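Local coordinates for protein uronate isomerase (Bacillus halodurans C-125, PDB 3HK8) that probably interconverts aldose and ketose uronates, such as D-glucuronate and D-fructuronate, at a zinc-binding active site, at residues Asp24-Leu29 with Val141-Pro146. Residues are numbered along the deposited sequence; the frame is centred on the assembly and turned at random.
Sequences DMHTHL and VMTNDP. With ZN (zinc ion), chain E; HDL (D-arabinohydroxamic acid), chain C.
Thr-27 and Val-141 meet through one carbonyl oxygen. Val-141 O accepts from Thr-27 OG1 at 2.9 Å and, weakly, from Thr-27 N. The hydroxyl comes from above the carbonyl plane, about 45° out of it. With chi1 at 76°, OG1 sits between its own backbone N and carbonyl carbon; there it also accepts a bond from Leu-29 N at 3.2 Å, an ST turn. Replacing Thr-27 by alanine removes the hydroxyl, so Leu-29 N would probably lose this acceptor and Val-141 O would keep just the weak bond from the Thr-27 backbone. This end is the tightly packed one. Val-141 N binds Asp-24 O at 2.9 Å, and the valine methyls lie against the backbone of Met-25. Asp-24 turns its carboxylate to Ser-354 and Trp-366.

The segments follow the neighbouring parallel strands 22-24 and 137-141. His-26 and His-28 form the HxH motif that follows the first barrel strand in the amidohydrolase superfamily. Both bind the zinc ion through NE2, His-28 at 2.0 Å. Asp-355 and two oxygens of D-arabinohydroxamic acid, O1A and O2, complete the site.

Thr-143 OG1 donates to Thr-27 O at 2.7 Å, tilted 27° from the carbonyl plane. Thr-143 OG1 also lies over one face of the His-28 ring and obliquely to the His-26 ring. Around Thr-143 the contact is looser and is bridged by water. One water accepts from His-26 ND1 at 2.8 Å in the ring plane and donates to Met-142 O and Thr-143 OG1. This would help fix the turn of the His-26 ring. A second water bridges Thr-143 N and Leu-29 O. Next to it, Met-142 CG rests 3.3 Å from Leu-29 O.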
loop_
_atom_site.group_PDB
_atom_site.type_symbol
_atom_site.label_atom_id
_atom_site.label_comp_id
_atom_site.label_asym_id
_atom_site.label_seq_id
_atom_site.Cartn_x
_atom_site.Cartn_y
_atom_site.Cartn_z
ATOM N N ASP A 24 -9.662 -29.391 30.207
ATOM C CA ASP A 24 -9.792 -29.050 28.794
ATOM C C ASP A 24 -10.240 -27.588 28.772
ATOM O O ASP A 24 -11.426 -27.299 28.962
ATOM C CB ASP A 24 -10.858 -29.937 28.155
ATOM C CG ASP A 24 -10.685 -30.062 26.664
ATOM O OD1 ASP A 24 -10.195 -29.103 26.031
ATOM O OD2 ASP A 24 -11.045 -31.121 26.129
ATOM N N MET A 25 -9.310 -26.668 28.524
ATOM C CA MET A 25 -9.658 -25.252 28.588
ATOM C C MET A 25 -10.382 -24.582 27.424
ATOM O O MET A 25 -10.585 -23.371 27.434
ATOM C CB MET A 25 -8.434 -24.429 29.031
ATOM C CG MET A 25 -7.145 -24.715 28.293
ATOM S SD MET A 25 -7.092 -23.937 26.682
ATOM C CE MET A 25 -6.925 -22.270 27.151
ATOM N N HIS A 26 -10.783 -25.365 26.432
ATOM C CA HIS A 26 -11.581 -24.845 25.329
ATOM C C HIS A 26 -12.276 -25.957 24.565
ATOM O O HIS A 26 -11.636 -26.763 23.885
ATOM C CB HIS A 26 -10.771 -24.008 24.340
ATOM C CG HIS A 26 -11.578 -23.568 23.157
ATOM N ND1 HIS A 26 -12.748 -22.849 23.285
ATOM C CD2 HIS A 26 -11.416 -23.785 21.829
ATOM C CE1 HIS A 26 -13.272 -22.642 22.090
ATOM N NE2 HIS A 26 -12.483 -23.201 21.190
ATOM N N THR A 27 -13.599 -25.992 24.690
ATOM C CA THR A 27 -14.422 -26.981 24.004
ATOM C C THR A 27 -15.728 -26.311 23.594
ATOM O O THR A 27 -15.967 -25.137 23.900
ATOM C CB THR A 27 -14.808 -28.168 24.916
ATOM O OG1 THR A 27 -15.845 -27.750 25.816
ATOM C CG2 THR A 27 -13.603 -28.660 25.723
ATOM N N HIS A 28 -16.563 -27.077 22.899
ATOM C CA HIS A 28 -17.867 -26.619 22.460
ATOM C C HIS A 28 -18.877 -27.614 23.020
ATOM O O HIS A 28 -19.867 -27.966 22.375
ATOM C CB HIS A 28 -17.917 -26.565 20.930
ATOM C CG HIS A 28 -16.996 -25.538 20.347
ATOM N ND1 HIS A 28 -17.342 -24.209 20.230
ATOM C CD2 HIS A 28 -15.712 -25.632 19.926
ATOM C CE1 HIS A 28 -16.310 -23.528 19.765
ATOM N NE2 HIS A 28 -15.308 -24.368 19.574
ATOM N N LEU A 29 -18.591 -28.077 24.235
ATOM C CA LEU A 29 -19.463 -29.010 24.934
ATOM C C LEU A 29 -20.275 -28.200 25.932
ATOM O O LEU A 29 -19.950 -27.045 26.213
ATOM C CB LEU A 29 -18.642 -30.073 25.671
ATOM C CG LEU A 29 -17.749 -30.932 24.771
ATOM C CD1 LEU A 29 -17.010 -31.977 25.606
ATOM C CD2 LEU A 29 -18.609 -31.601 23.704
ATOM N N VAL A 141 -14.061 -26.622 29.850
ATOM C CA VAL A 141 -14.396 -25.213 29.713
ATOM C C VAL A 141 -15.277 -25.119 28.467
ATOM O O VAL A 141 -14.881 -25.539 27.383
ATOM C CB VAL A 141 -13.143 -24.341 29.533
ATOM C CG1 VAL A 141 -13.552 -22.885 29.253
ATOM C CG2 VAL A 141 -12.282 -24.409 30.802
ATOM N N MET A 142 -16.484 -24.590 28.649
ATOM C CA MET A 142 -17.458 -24.440 27.576
ATOM C C MET A 142 -17.192 -23.154 26.809
ATOM O O MET A 142 -16.354 -22.343 27.203
ATOM C CB MET A 142 -18.890 -24.339 28.150
ATOM C CG MET A 142 -19.369 -25.475 29.061
ATOM S SD MET A 142 -21.095 -25.232 29.689
ATOM C CE MET A 142 -20.803 -24.100 30.957
ATOM N N THR A 143 -17.913 -22.991 25.706
ATOM C CA THR A 143 -17.864 -21.778 24.893
ATOM C C THR A 143 -19.321 -21.309 25.003
ATOM O O THR A 143 -20.228 -21.934 24.439
ATOM C CB THR A 143 -17.537 -22.059 23.409
ATOM O OG1 THR A 143 -16.185 -22.519 23.294
ATOM C CG2 THR A 143 -17.692 -20.783 22.578
ATOM N N ASN A 144 -19.547 -20.233 25.746
ATOM C CA ASN A 144 -20.898 -19.738 25.956
ATOM C C ASN A 144 -21.148 -18.395 25.283
ATOM O O ASN A 144 -20.622 -17.364 25.700
ATOM C CB ASN A 144 -21.156 -19.654 27.462
ATOM C CG ASN A 144 -20.853 -20.965 28.163
ATOM O OD1 ASN A 144 -21.633 -21.920 28.092
ATOM N ND2 ASN A 144 -19.703 -21.031 28.816
ATOM N N ASP A 145 -21.969 -18.431 24.238
ATOM C CA ASP A 145 -22.302 -17.251 23.455
ATOM C C ASP A 145 -23.694 -16.719 23.796
ATOM O O ASP A 145 -24.706 -17.300 23.413
ATOM C CB ASP A 145 -22.211 -17.599 21.965
ATOM C CG ASP A 145 -22.642 -16.458 21.063
ATOM O OD1 ASP A 145 -22.759 -15.308 21.543
ATOM O OD2 ASP A 145 -22.852 -16.719 19.859
ATOM N N PRO A 146 -23.754 -15.591 24.522
ATOM C CA PRO A 146 -25.021 -14.967 24.923
ATOM C C PRO A 146 -25.832 -14.406 23.752
ATOM O O PRO A 146 -26.946 -13.924 23.945
ATOM C CB PRO A 146 -24.569 -13.875 25.886
ATOM C CG PRO A 146 -23.260 -13.437 25.282
ATOM C CD PRO A 146 -22.607 -14.774 24.957
HETATM ZN ZN ZN E . -13.369 -23.769 19.310
HETATM O O1A HDL C . -13.738 -21.745 18.578
HETATM C C1 HDL C . -13.732 -21.614 17.325
HETATM O O1B HDL C . -14.015 -20.558 16.711
HETATM C C2 HDL C . -13.347 -22.828 16.461
HETATM O O2 HDL C . -12.700 -23.808 17.286
HETATM C C3 HDL C . -14.624 -23.412 15.791
HETATM O O3 HDL C . -15.505 -23.983 16.759
HETATM C C4 HDL C . -14.358 -24.513 14.704
HETATM O O4 HDL C . -15.467 -24.624 13.816
HETATM C C5 HDL C . -14.089 -25.928 15.284
HETATM O O5 HDL C . -14.813 -26.892 15.031
HETATM N N6 HDL C . -13.023 -26.068 16.084
HETATM O O6 HDL C . -11.749 -26.045 15.609
HETATM O O HOH W 1 -13.932 -21.708 25.543
HETATM O O HOH W 2 -19.521 -24.831 24.610
#